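PDB 1LO7: 4-hydroxybenzoyl-CoA thioesterase from Pseudomonas sp. CBS3, which hydrolyses 4-hydroxybenzoyl-CoA to 4-hydroxybenzoate and coenzyme A, the last of three steps in the degradation of 4-chlorobenzoate. Local coordinates for residues Asn37-Ile40 and Pro46-Gln49; Arg54-Thr59 and Ala134-Leu139; Ile116-Met121 and Leu127-Val132. All coordinates share one frame; numbering follows the deposited sequence. Where two conformers were deposited one is given.

Interaction 1. Residues Asn37-Ile40 and Pro46-Gln49; sequences NYFI and PWRQ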
loop_
_atom_site.group_PDB
_atom_site.type_symbol
_atom_site.label_atom_id
_atom_site.label_comp_id
_atom_site.label_asym_id
_atom_site.label_seq_id
_atom_site.Cartn_x
_atom_site.Cartn_y
_atom_site.Cartn_z
ATOM N N ASN A 37 -5.951 -17.355 -1.464
ATOM C CA ASN A 37 -6.625 -18.076 -0.394
ATOM C C ASN A 37 -7.460 -19.227 -0.977
ATOM O O ASN A 37 -7.592 -20.334 -0.391
ATOM C CB ASN A 37 -7.535 -17.104 0.413
ATOM C CG ASN A 37 -8.285 -17.859 1.535
ATOM O OD1 ASN A 37 -7.669 -18.234 2.567
ATOM N ND2 ASN A 37 -9.572 -18.106 1.338
ATOM N N TYR A 38 -8.066 -18.952 -2.151
ATOM C CA TYR A 38 -8.885 -19.972 -2.820
ATOM C C TYR A 38 -8.021 -21.172 -3.120
ATOM O O TYR A 38 -8.353 -22.288 -2.776
ATOM C CB TYR A 38 -9.403 -19.393 -4.150
ATOM C CG TYR A 38 -10.101 -20.402 -5.018
ATOM C CD1 TYR A 38 -11.461 -20.684 -4.847
ATOM C CD2 TYR A 38 -9.395 -21.062 -6.024
ATOM C CE1 TYR A 38 -12.110 -21.617 -5.662
ATOM C CE2 TYR A 38 -10.019 -21.997 -6.853
ATOM C CZ TYR A 38 -11.375 -22.268 -6.660
ATOM O OH TYR A 38 -11.950 -23.196 -7.490
ATOM N N PHE A 39 -6.874 -20.947 -3.760
ATOM C CA PHE A 39 -6.019 -22.070 -4.083
ATOM C C PHE A 39 -5.495 -22.783 -2.833
ATOM O O PHE A 39 -5.443 -24.030 -2.829
ATOM C CB PHE A 39 -4.843 -21.601 -4.977
ATOM C CG PHE A 39 -5.340 -21.196 -6.344
ATOM C CD1 PHE A 39 -5.996 -22.140 -7.126
ATOM C CD2 PHE A 39 -5.185 -19.900 -6.855
ATOM C CE1 PHE A 39 -6.481 -21.818 -8.396
ATOM C CE2 PHE A 39 -5.677 -19.556 -8.119
ATOM C CZ PHE A 39 -6.315 -20.524 -8.898
ATOM N N ILE A 40 -5.085 -22.010 -1.782
ATOM C CA ILE A 40 -4.563 -22.644 -0.560
ATOM C C ILE A 40 -5.641 -23.521 0.085
ATOM O O ILE A 40 -5.375 -24.669 0.513
ATOM C CB ILE A 40 -4.019 -21.622 0.439
ATOM C CG1 ILE A 40 -2.738 -20.959 -0.069
ATOM C CG2 ILE A 40 -3.821 -22.222 1.833
ATOM C CD1 ILE A 40 -1.516 -21.882 -0.119
ATOM N N PRO A 46 1.863 -23.696 -1.184
ATOM C CA PRO A 46 2.217 -22.297 -1.344
ATOM C C PRO A 46 3.168 -22.138 -2.514
ATOM O O PRO A 46 3.944 -23.066 -2.822
ATOM C CB PRO A 46 2.955 -21.890 -0.051
ATOM C CG PRO A 46 2.953 -23.125 0.843
ATOM C CD PRO A 46 2.176 -24.231 0.159
ATOM N N TRP A 47 3.128 -20.970 -3.150
ATOM C CA TRP A 47 4.004 -20.780 -4.294
ATOM C C TRP A 47 5.495 -21.033 -3.960
ATOM O O TRP A 47 6.270 -21.493 -4.795
ATOM C CB TRP A 47 3.833 -19.400 -4.923
ATOM C CG TRP A 47 2.398 -19.026 -5.187
ATOM C CD1 TRP A 47 1.848 -17.815 -4.910
ATOM C CD2 TRP A 47 1.356 -19.845 -5.750
ATOM N NE1 TRP A 47 0.534 -17.795 -5.264
ATOM C CE2 TRP A 47 0.190 -19.012 -5.812
ATOM C CE3 TRP A 47 1.300 -21.175 -6.243
ATOM C CZ2 TRP A 47 -1.020 -19.467 -6.324
ATOM C CZ3 TRP A 47 0.082 -21.610 -6.764
ATOM C CH2 TRP A 47 -1.051 -20.755 -6.799
ATOM N N ARG A 48 5.931 -20.719 -2.724
ATOM C CA ARG A 48 7.321 -20.921 -2.308
ATOM C C ARG A 48 7.733 -22.361 -2.556
ATOM O O ARG A 48 8.874 -22.667 -2.875
ATOM C CB ARG A 48 7.331 -20.611 -0.803
ATOM C CG ARG A 48 8.643 -20.340 -0.141
ATOM C CD ARG A 48 8.395 -20.177 1.355
ATOM N NE ARG A 48 7.740 -18.901 1.675
ATOM C CZ ARG A 48 6.496 -18.839 2.124
ATOM N NH1 ARG A 48 5.755 -19.936 2.314
ATOM N NH2 ARG A 48 5.998 -17.633 2.410
ATOM N N GLN A 49 6.786 -23.261 -2.384
ATOM C CA GLN A 49 7.061 -24.660 -2.586
ATOM C C GLN A 49 6.872 -25.056 -4.066
ATOM O O GLN A 49 7.667 -25.789 -4.661
ATOM C CB GLN A 49 6.154 -25.460 -1.607
ATOM C CG GLN A 49 6.171 -26.985 -1.754
ATOM C CD GLN A 49 5.229 -27.626 -0.746
ATOM O OE1 GLN A 49 5.015 -27.079 0.352
ATOM N NE2 GLN A 49 4.634 -28.754 -1.146
#
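With chi1 at -69°, F39 lays its ring beside its own backbone N, and W47, with chi1 at -49°, swings its indole back to meet it; the two aromatic groups touch where F39 CD2 comes within 4.2 Å of W47 CZ2. The phenyl carbon lies near the plane of the indole, at the rim of its six-membered ring, so the tryptophan offers an edge here. I40 makes the second touch: its CD1 comes up to P46, lying 4.0 Å from P46 CA and 4.4 Å from P46 CD. This is a helix-to-helix junction in the hot dog fold, joining the long helix 25-41 to the short helix 47-54, whose N-cap is P46. The first turn of that second helix is closed by Q49 N, which donates to P46 O over 2.9 Å. No hydrogen bond crosses between 37-40 and 46-49, and their meeting is apolar. F39 carries the contact into the core, where F119 and F92 also meet its ring. W47 also packs edge-to-face with F13 of a second subunit, while the bound 4-hydroxyphenacyl-CoA touches this same residue, a substrate-binding one.

Interaction 2. Residues Arg54-Thr59 and Ala134-Leu139; sequences RGIVGT and ADYIEL. With 4CO (4-hydroxyphenacyl coenzyme A), chain B.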
loop_
_atom_site.group_PDB
_atom_site.type_symbol
_atom_site.label_atom_id
_atom_site.label_comp_id
_atom_site.label_asym_id
_atom_site.label_seq_id
_atom_site.Cartn_x
_atom_site.Cartn_y
_atom_site.Cartn_z
ATOM N N ARG A 54 8.068 -27.491 -9.245
ATOM C CA ARG A 54 7.696 -27.486 -10.610
ATOM C C ARG A 54 7.860 -26.188 -11.365
ATOM O O ARG A 54 7.489 -26.084 -12.539
ATOM C CB ARG A 54 6.285 -28.054 -10.736
ATOM C CG ARG A 54 5.231 -27.270 -9.991
ATOM C CD ARG A 54 3.995 -28.119 -9.647
ATOM N NE ARG A 54 3.199 -28.583 -10.807
ATOM C CZ ARG A 54 2.087 -29.315 -10.691
ATOM N NH1 ARG A 54 1.599 -29.702 -9.520
ATOM N NH2 ARG A 54 1.464 -29.680 -11.778
ATOM N N GLY A 55 8.436 -25.201 -10.711
ATOM C CA GLY A 55 8.711 -23.927 -11.358
ATOM C C GLY A 55 7.585 -22.899 -11.311
ATOM O O GLY A 55 7.762 -21.784 -11.791
ATOM N N ILE A 56 6.443 -23.272 -10.738
ATOM C CA ILE A 56 5.280 -22.377 -10.685
ATOM C C ILE A 56 5.464 -21.265 -9.695
ATOM O O ILE A 56 5.643 -21.524 -8.521
ATOM C CB ILE A 56 3.987 -23.181 -10.532
ATOM C CG1 ILE A 56 3.825 -24.092 -11.791
ATOM C CG2 ILE A 56 2.757 -22.290 -10.325
ATOM C CD1 ILE A 56 2.627 -25.037 -11.689
ATOM N N VAL A 57 5.448 -20.018 -10.184
ATOM C CA VAL A 57 5.683 -18.886 -9.276
ATOM C C VAL A 57 4.415 -18.297 -8.676
ATOM O O VAL A 57 4.451 -17.476 -7.737
ATOM C CB VAL A 57 6.484 -17.773 -9.995
ATOM C CG1 VAL A 57 7.799 -18.305 -10.506
ATOM C CG2 VAL A 57 5.690 -17.159 -11.142
ATOM N N GLY A 58 3.297 -18.684 -9.246
ATOM C CA GLY A 58 2.052 -18.145 -8.774
ATOM C C GLY A 58 1.101 -18.013 -9.965
ATOM O O GLY A 58 1.290 -18.685 -10.994
ATOM N N THR A 59 0.067 -17.146 -9.797
ATOM C CA THR A 59 -0.950 -16.929 -10.832
ATOM C C THR A 59 -1.116 -15.442 -11.165
ATOM O O THR A 59 -2.057 -14.782 -10.728
ATOM C CB THR A 59 -2.313 -17.516 -10.392
ATOM O OG1 THR A 59 -2.708 -16.861 -9.194
ATOM C CG2 THR A 59 -2.161 -18.998 -10.151
ATOM N N ALA A 134 -3.469 -30.121 -14.795
ATOM C CA ALA A 134 -4.619 -30.976 -14.571
ATOM C C ALA A 134 -4.840 -31.278 -13.108
ATOM O O ALA A 134 -5.968 -31.336 -12.643
ATOM C CB ALA A 134 -4.419 -32.276 -15.334
ATOM N N ASP A 135 -3.741 -31.485 -12.368
ATOM C CA ASP A 135 -3.849 -31.799 -10.948
ATOM C C ASP A 135 -4.453 -30.642 -10.170
ATOM O O ASP A 135 -5.145 -30.824 -9.201
ATOM C CB ASP A 135 -2.537 -32.324 -10.282
ATOM C CG ASP A 135 -1.363 -31.455 -10.555
ATOM O OD1 ASP A 135 -1.221 -30.881 -11.608
ATOM O OD2 ASP A 135 -0.483 -31.378 -9.589
ATOM N N TYR A 136 -4.187 -29.437 -10.616
ATOM C CA TYR A 136 -4.734 -28.270 -9.929
ATOM C C TYR A 136 -6.225 -28.147 -10.180
ATOM O O TYR A 136 -6.994 -27.801 -9.278
ATOM C CB TYR A 136 -3.986 -27.018 -10.403
ATOM C CG TYR A 136 -2.629 -26.913 -9.783
ATOM C CD1 TYR A 136 -2.155 -27.841 -8.853
ATOM C CD2 TYR A 136 -1.771 -25.886 -10.188
ATOM C CE1 TYR A 136 -0.865 -27.750 -8.312
ATOM C CE2 TYR A 136 -0.502 -25.749 -9.636
ATOM C CZ TYR A 136 -0.042 -26.686 -8.703
ATOM O OH TYR A 136 1.244 -26.527 -8.173
ATOM N N ILE A 137 -6.643 -28.442 -11.412
ATOM C CA ILE A 137 -8.047 -28.384 -11.738
ATOM C C ILE A 137 -8.776 -29.364 -10.844
ATOM O O ILE A 137 -9.845 -29.087 -10.269
ATOM C CB ILE A 137 -8.278 -28.716 -13.182
ATOM C CG1 ILE A 137 -7.790 -27.520 -13.943
ATOM C CG2 ILE A 137 -9.769 -28.795 -13.472
ATOM C CD1 ILE A 137 -7.989 -27.679 -15.435
ATOM N N GLU A 138 -8.163 -30.521 -10.692
ATOM C CA GLU A 138 -8.810 -31.501 -9.818
ATOM C C GLU A 138 -8.942 -31.036 -8.343
ATOM O O GLU A 138 -9.984 -31.215 -7.679
ATOM C CB GLU A 138 -8.129 -32.871 -9.881
ATOM C CG GLU A 138 -8.979 -33.876 -9.077
ATOM C CD GLU A 138 -10.175 -34.369 -9.847
ATOM O OE1 GLU A 138 -10.267 -34.298 -11.067
ATOM O OE2 GLU A 138 -11.091 -34.865 -9.047
ATOM N N LEU A 139 -7.895 -30.419 -7.797
ATOM C CA LEU A 139 -7.946 -29.966 -6.420
ATOM C C LEU A 139 -9.015 -28.918 -6.251
ATOM O O LEU A 139 -9.667 -28.863 -5.204
ATOM C CB LEU A 139 -6.618 -29.318 -5.949
ATOM C CG LEU A 139 -5.475 -30.292 -5.720
ATOM C CD1 LEU A 139 -4.189 -29.505 -5.534
ATOM C CD2 LEU A 139 -5.747 -31.142 -4.470
HETATM N N1A 4CO B . -7.648 -11.101 -21.838
HETATM C C2A 4CO B . -7.978 -12.425 -21.767
HETATM N N3A 4CO B . -7.165 -13.449 -21.758
HETATM C C4A 4CO B . -5.870 -13.070 -21.808
HETATM C C5A 4CO B . -5.391 -11.775 -21.896
HETATM C C6A 4CO B . -6.342 -10.743 -21.901
HETATM N N6A 4CO B . -6.012 -9.470 -21.970
HETATM N N7A 4CO B . -4.000 -11.760 -21.951
HETATM C C8A 4CO B . -3.652 -13.052 -21.910
HETATM N N9A 4CO B . -4.742 -13.880 -21.847
HETATM C C1D 4CO B . -4.765 -15.346 -21.879
HETATM C C2D 4CO B . -4.402 -15.886 -23.259
HETATM O O2D 4CO B . -5.508 -15.818 -24.162
HETATM C C3D 4CO B . -4.102 -17.328 -22.890
HETATM O O3D 4CO B . -5.275 -17.982 -22.476
HETATM P P3D 4CO B . -5.689 -19.399 -23.039
HETATM O O7A 4CO B . -6.357 -19.162 -24.302
HETATM O O8A 4CO B . -4.501 -20.244 -23.195
HETATM O O9A 4CO B . -6.660 -20.030 -22.003
HETATM C C4D 4CO B . -3.293 -17.086 -21.619
HETATM O O4D 4CO B . -3.711 -15.779 -21.116
HETATM C C5D 4CO B . -1.801 -17.195 -21.721
HETATM O O5D 4CO B . -1.340 -16.092 -22.507
HETATM P P1A 4CO B . -0.318 -16.384 -23.685
HETATM O O1A 4CO B . -0.248 -15.094 -24.388
HETATM O O2A 4CO B . -0.749 -17.469 -24.536
HETATM O O3A 4CO B . 1.024 -16.803 -23.101
HETATM P P2A 4CO B . 2.313 -15.943 -22.687
HETATM O O4A 4CO B . 3.218 -16.881 -21.989
HETATM O O5A 4CO B . 2.954 -15.459 -23.908
HETATM O O6A 4CO B . 1.937 -14.549 -21.897
HETATM C CBP 4CO B . 2.048 -13.586 -19.769
HETATM C CCP 4CO B . 1.381 -14.673 -20.615
HETATM C CDP 4CO B . 3.577 -13.749 -19.758
HETATM C CEP 4CO B . 1.459 -13.588 -18.364
HETATM C CAP 4CO B . 1.921 -12.207 -20.438
HETATM O OAP 4CO B . 0.545 -11.892 -20.662
HETATM C C9P 4CO B . 2.311 -11.094 -19.468
HETATM O O9P 4CO B . 3.456 -10.997 -19.078
HETATM N N8P 4CO B . 1.250 -10.240 -18.970
HETATM C C7P 4CO B . 1.698 -9.371 -17.875
HETATM C C6P 4CO B . 1.473 -10.018 -16.500
HETATM C C5P 4CO B . 1.612 -8.939 -15.421
HETATM O O5P 4CO B . 2.621 -8.252 -15.300
HETATM N N4P 4CO B . 0.452 -8.849 -14.566
HETATM C C3P 4CO B . 0.472 -7.762 -13.597
HETATM C C2P 4CO B . 1.396 -8.059 -12.446
HETATM S S1P 4CO B . 1.447 -9.783 -11.956
HETATM O O1B 4CO B . 0.434 -9.151 -8.916
HETATM C C1B 4CO B . 1.137 -10.054 -9.333
HETATM C C2B 4CO B . 0.870 -11.435 -8.914
HETATM C C3B 4CO B . 1.706 -12.472 -9.397
HETATM C C4B 4CO B . 1.478 -13.784 -8.990
HETATM C C5B 4CO B . 0.437 -14.062 -8.080
HETATM O O2B 4CO B . 0.231 -15.375 -7.605
HETATM C C6B 4CO B . -0.411 -13.015 -7.623
HETATM C C7B 4CO B . -0.190 -11.689 -8.043
HETATM C CB 4CO B . 2.234 -9.789 -10.296
HETATM O O HOH W 1 2.164 -28.526 -6.831
#
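R54 and D135 meet edge to edge as a guanidinium and a carboxylate, nearly coplanar, their planes 20° apart. The arginine grips end-on: NH1 donates to D135 OD2 over 2.7 Å and NH2 to D135 OD1 over 2.9 Å, both bonds nearly straight, and each oxygen uses its syn lone pair. One face of the same guanidinium is turned to Y136 CZ, with R54 CZ 4.5 Å from the Y136 ring centroid, an off-centre cation-pi contact with the planes tilted by 45°. A water ties these two residues further, accepting from R54 NH1 at 3.0 Å and hydrogen-bonding Y136 OH at 2.6 Å near the plane of the ring. A bend in the arginine chain at chi3 (-66°) helps bring that guanidinium face to the tyrosine.

I56 adds an apolar touch to the tyrosine, its CD1 3.8 Å from Y136 CE2. Farther out, F119 meets the Y136 ring, and I56 O is held by the hydroxyl of T50. Beyond I56 the chain arrives at the ligand: T59 N donates to O2B, the phenol oxygen of 4-hydroxyphenacyl-CoA, over 2.8 Å, and G58 passes close beside it. The C-terminal helix 134-140 is thus joined by a bidentate salt bridge to R54, just ahead of strand 56-68, and by I56 to the strand itself, which in this hot dog thioesterase leads into the pocket for the 4-hydroxyphenyl group.

Interaction 3. Residues Ile116-Met121 and Leu127-Val132; sequences IRVFAM and LRAIEV. With 4CO (4-hydroxyphenacyl coenzyme A), chain B.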
loop_
_atom_site.group_PDB
_atom_site.type_symbol
_atom_site.label_atom_id
_atom_site.label_comp_id
_atom_site.label_asym_id
_atom_site.label_seq_id
_atom_site.Cartn_x
_atom_site.Cartn_y
_atom_site.Cartn_z
ATOM N N ILE A 116 -8.808 -12.565 -14.831
ATOM C CA ILE A 116 -8.319 -13.597 -15.718
ATOM C C ILE A 116 -6.855 -13.777 -15.343
ATOM O O ILE A 116 -6.069 -12.839 -15.411
ATOM C CB ILE A 116 -8.478 -13.307 -17.198
ATOM C CG1 ILE A 116 -9.983 -13.042 -17.503
ATOM C CG2 ILE A 116 -7.915 -14.515 -17.967
ATOM C CD1 ILE A 116 -10.323 -12.984 -19.000
ATOM N N ARG A 117 -6.488 -14.981 -14.899
ATOM C CA ARG A 117 -5.123 -15.223 -14.502
ATOM C C ARG A 117 -4.579 -16.465 -15.188
ATOM O O ARG A 117 -5.302 -17.204 -15.900
ATOM C CB ARG A 117 -5.108 -15.464 -12.986
ATOM C CG ARG A 117 -5.335 -14.198 -12.130
ATOM C CD ARG A 117 -5.573 -14.578 -10.678
ATOM N NE ARG A 117 -5.931 -13.462 -9.779
ATOM C CZ ARG A 117 -5.048 -12.820 -9.011
ATOM N NH1 ARG A 117 -3.723 -13.097 -9.019
ATOM N NH2 ARG A 117 -5.525 -11.865 -8.206
ATOM N N VAL A 118 -3.292 -16.702 -14.954
ATOM C CA VAL A 118 -2.643 -17.883 -15.521
ATOM C C VAL A 118 -1.640 -18.367 -14.546
ATOM O O VAL A 118 -1.140 -17.583 -13.742
ATOM C CB VAL A 118 -1.861 -17.546 -16.762
ATOM C CG1 VAL A 118 -2.777 -17.018 -17.852
ATOM C CG2 VAL A 118 -0.709 -16.587 -16.460
ATOM N N PHE A 119 -1.350 -19.677 -14.614
ATOM C CA PHE A 119 -0.298 -20.274 -13.791
ATOM C C PHE A 119 0.954 -19.941 -14.560
ATOM O O PHE A 119 0.943 -20.013 -15.765
ATOM C CB PHE A 119 -0.420 -21.783 -13.606
ATOM C CG PHE A 119 -1.441 -22.082 -12.532
ATOM C CD1 PHE A 119 -1.073 -22.161 -11.192
ATOM C CD2 PHE A 119 -2.783 -22.256 -12.872
ATOM C CE1 PHE A 119 -2.015 -22.459 -10.214
ATOM C CE2 PHE A 119 -3.738 -22.546 -11.898
ATOM C CZ PHE A 119 -3.349 -22.634 -10.561
ATOM N N ALA A 120 2.019 -19.523 -13.889
ATOM C CA ALA A 120 3.166 -19.168 -14.676
ATOM C C ALA A 120 4.462 -19.572 -14.030
ATOM O O ALA A 120 4.523 -19.930 -12.865
ATOM C CB ALA A 120 3.211 -17.648 -14.881
ATOM N N MET A 121 5.504 -19.443 -14.848
ATOM C CA MET A 121 6.851 -19.730 -14.436
ATOM C C MET A 121 7.692 -18.564 -14.809
ATOM O O MET A 121 7.313 -17.800 -15.676
ATOM C CB MET A 121 7.294 -21.057 -15.009
ATOM C CG MET A 121 6.464 -22.069 -14.249
ATOM S SD MET A 121 7.001 -23.697 -14.625
ATOM C CE MET A 121 7.609 -23.275 -16.281
ATOM N N LEU A 127 8.552 -13.965 -17.659
ATOM C CA LEU A 127 7.362 -14.642 -17.162
ATOM C C LEU A 127 6.725 -15.475 -18.338
ATOM O O LEU A 127 6.685 -15.087 -19.496
ATOM C CB LEU A 127 6.398 -13.563 -16.682
ATOM C CG LEU A 127 5.183 -14.179 -16.057
ATOM C CD1 LEU A 127 5.610 -14.864 -14.734
ATOM C CD2 LEU A 127 4.157 -13.045 -15.844
ATOM N N ARG A 128 6.217 -16.660 -18.069
ATOM C CA ARG A 128 5.646 -17.445 -19.125
ATOM C C ARG A 128 4.451 -18.264 -18.598
ATOM O O ARG A 128 4.554 -18.980 -17.590
ATOM C CB ARG A 128 6.744 -18.359 -19.689
ATOM C CG ARG A 128 6.194 -19.636 -20.329
ATOM C CD ARG A 128 6.423 -19.709 -21.835
ATOM N NE ARG A 128 7.826 -19.933 -22.200
ATOM C CZ ARG A 128 8.339 -19.836 -23.437
ATOM N NH1 ARG A 128 7.596 -19.511 -24.503
ATOM N NH2 ARG A 128 9.646 -20.078 -23.608
ATOM N N ALA A 129 3.318 -18.169 -19.288
ATOM C CA ALA A 129 2.154 -18.905 -18.867
ATOM C C ALA A 129 2.218 -20.365 -19.248
ATOM O O ALA A 129 2.827 -20.746 -20.255
ATOM C CB ALA A 129 0.909 -18.341 -19.542
ATOM N N ILE A 130 1.561 -21.197 -18.441
ATOM C CA ILE A 130 1.551 -22.614 -18.762
ATOM C C ILE A 130 0.115 -23.121 -18.823
ATOM O O ILE A 130 -0.819 -22.508 -18.351
ATOM C CB ILE A 130 2.282 -23.427 -17.721
ATOM C CG1 ILE A 130 1.582 -23.256 -16.369
ATOM C CG2 ILE A 130 3.715 -22.960 -17.606
ATOM C CD1 ILE A 130 2.142 -24.188 -15.288
ATOM N N GLU A 131 -0.048 -24.257 -19.456
ATOM C CA GLU A 131 -1.350 -24.824 -19.521
ATOM C C GLU A 131 -1.774 -25.104 -18.099
ATOM O O GLU A 131 -0.954 -25.502 -17.269
ATOM C CB GLU A 131 -1.180 -26.120 -20.297
ATOM C CG GLU A 131 -2.412 -27.010 -20.366
ATOM C CD GLU A 131 -2.076 -28.098 -21.319
ATOM O OE1 GLU A 131 -1.969 -27.909 -22.509
ATOM O OE2 GLU A 131 -1.811 -29.235 -20.722
ATOM N N VAL A 132 -3.044 -24.867 -17.794
ATOM C CA VAL A 132 -3.475 -25.097 -16.419
ATOM C C VAL A 132 -3.180 -26.533 -16.003
ATOM O O VAL A 132 -3.632 -27.434 -16.651
ATOM C CB VAL A 132 -4.946 -24.728 -16.194
ATOM C CG1 VAL A 132 -5.342 -24.958 -14.749
ATOM C CG2 VAL A 132 -5.197 -23.277 -16.550
HETATM N N1A 4CO B . -7.648 -11.101 -21.838
HETATM C C2A 4CO B . -7.978 -12.425 -21.767
HETATM N N3A 4CO B . -7.165 -13.449 -21.758
HETATM C C4A 4CO B . -5.870 -13.070 -21.808
HETATM C C5A 4CO B . -5.391 -11.775 -21.896
HETATM C C6A 4CO B . -6.342 -10.743 -21.901
HETATM N N6A 4CO B . -6.012 -9.470 -21.970
HETATM N N7A 4CO B . -4.000 -11.760 -21.951
HETATM C C8A 4CO B . -3.652 -13.052 -21.910
HETATM N N9A 4CO B . -4.742 -13.880 -21.847
HETATM C C1D 4CO B . -4.765 -15.346 -21.879
HETATM C C2D 4CO B . -4.402 -15.886 -23.259
HETATM O O2D 4CO B . -5.508 -15.818 -24.162
HETATM C C3D 4CO B . -4.102 -17.328 -22.890
HETATM O O3D 4CO B . -5.275 -17.982 -22.476
HETATM P P3D 4CO B . -5.689 -19.399 -23.039
HETATM O O7A 4CO B . -6.357 -19.162 -24.302
HETATM O O8A 4CO B . -4.501 -20.244 -23.195
HETATM O O9A 4CO B . -6.660 -20.030 -22.003
HETATM C C4D 4CO B . -3.293 -17.086 -21.619
HETATM O O4D 4CO B . -3.711 -15.779 -21.116
HETATM C C5D 4CO B . -1.801 -17.195 -21.721
HETATM O O5D 4CO B . -1.340 -16.092 -22.507
HETATM P P1A 4CO B . -0.318 -16.384 -23.685
HETATM O O1A 4CO B . -0.248 -15.094 -24.388
HETATM O O2A 4CO B . -0.749 -17.469 -24.536
HETATM O O3A 4CO B . 1.024 -16.803 -23.101
HETATM P P2A 4CO B . 2.313 -15.943 -22.687
HETATM O O4A 4CO B . 3.218 -16.881 -21.989
HETATM O O5A 4CO B . 2.954 -15.459 -23.908
HETATM O O6A 4CO B . 1.937 -14.549 -21.897
HETATM C CBP 4CO B . 2.048 -13.586 -19.769
HETATM C CCP 4CO B . 1.381 -14.673 -20.615
HETATM C CDP 4CO B . 3.577 -13.749 -19.758
HETATM C CEP 4CO B . 1.459 -13.588 -18.364
HETATM C CAP 4CO B . 1.921 -12.207 -20.438
HETATM O OAP 4CO B . 0.545 -11.892 -20.662
HETATM C C9P 4CO B . 2.311 -11.094 -19.468
HETATM O O9P 4CO B . 3.456 -10.997 -19.078
HETATM N N8P 4CO B . 1.250 -10.240 -18.970
HETATM C C7P 4CO B . 1.698 -9.371 -17.875
HETATM C C6P 4CO B . 1.473 -10.018 -16.500
HETATM C C5P 4CO B . 1.612 -8.939 -15.421
HETATM O O5P 4CO B . 2.621 -8.252 -15.300
HETATM N N4P 4CO B . 0.452 -8.849 -14.566
HETATM C C3P 4CO B . 0.472 -7.762 -13.597
HETATM C C2P 4CO B . 1.396 -8.059 -12.446
HETATM S S1P 4CO B . 1.447 -9.783 -11.956
HETATM O O1B 4CO B . 0.434 -9.151 -8.916
HETATM C C1B 4CO B . 1.137 -10.054 -9.333
HETATM C C2B 4CO B . 0.870 -11.435 -8.914
HETATM C C3B 4CO B . 1.706 -12.472 -9.397
HETATM C C4B 4CO B . 1.478 -13.784 -8.990
HETATM C C5B 4CO B . 0.437 -14.062 -8.080
HETATM O O2B 4CO B . 0.231 -15.375 -7.605
HETATM C C6B 4CO B . -0.411 -13.015 -7.623
HETATM C C7B 4CO B . -0.190 -11.689 -8.043
HETATM C CB 4CO B . 2.234 -9.789 -10.296
HETATM O O HOH W 2 -2.295 -21.631 -16.399
#
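F119 and I130 stand side by side on the beta hairpin formed by strands 107-123 and 126-130, at one margin of the hot dog sheet. The side chain of I130 can be followed outward. Its CB lies 4.2 Å from F119 O. CG1, set between the backbone N and the carbonyl carbon (chi1 61°), approaches both that oxygen and F119 CB, the latter at 3.7 Å; CD1, the tip, stays 3.9 Å from F119 CB, while the other branch, CG2, meets the methyl CE of M121 only tentatively, since that methionine has two conformers. The F119 ring extends past this pair to V132, whose CG1 is 4.1 Å from F119 CE2.

Backbone bonds knit the strands. M121 and R128 form an antiparallel hydrogen-bonded pair, M121 N to R128 O and R128 N to M121 O, both 2.9 Å. The strands are strongly twisted, the segments 116-121 and 127-130 running 124° apart, and near F119 a water bridges them, accepting from F119 N and donating to I130 O.

The other side of the hairpin, bearing V118, A120 and A129, is turned to the coenzyme. A120 CB packs on L127 CD1, while L127 CD2 touches the CEP methyl of the pantetheine arm. V118 CG2 rests against A129 CB, and V118 CG1 lies by the ribose. At the hydroxyphenacyl end, R117, extended from CG to NE and salt-bridged to D32 and E115, sets the edge of its guanidinium against the ligand's phenol ring. At the pyrophosphate, A129 N donates to the oxygen O4A over 3.0 Å, at an N-H...O angle of 165°.

The three interactions form one continuous patch of the hot dog fold. Interaction 1 closes first along the chain; interaction 3 then lies nested within the loop that interaction 2 closes. The centre of interaction 2 is about 9 Å from the centres of both others, which are about 14 Å apart. Helix 47-54 runs on into strand 56-68, and strand 126-130 into helix 134-140. Strands 56-68 and 107-123 neighbour each other in the sheet, where V57 N probably bonds A120 O. F119 packs on F39 and W47, tying interaction 3 to interaction 1. W47, T59 and A129 thus bring all three contacts to the one coenzyme A pocket.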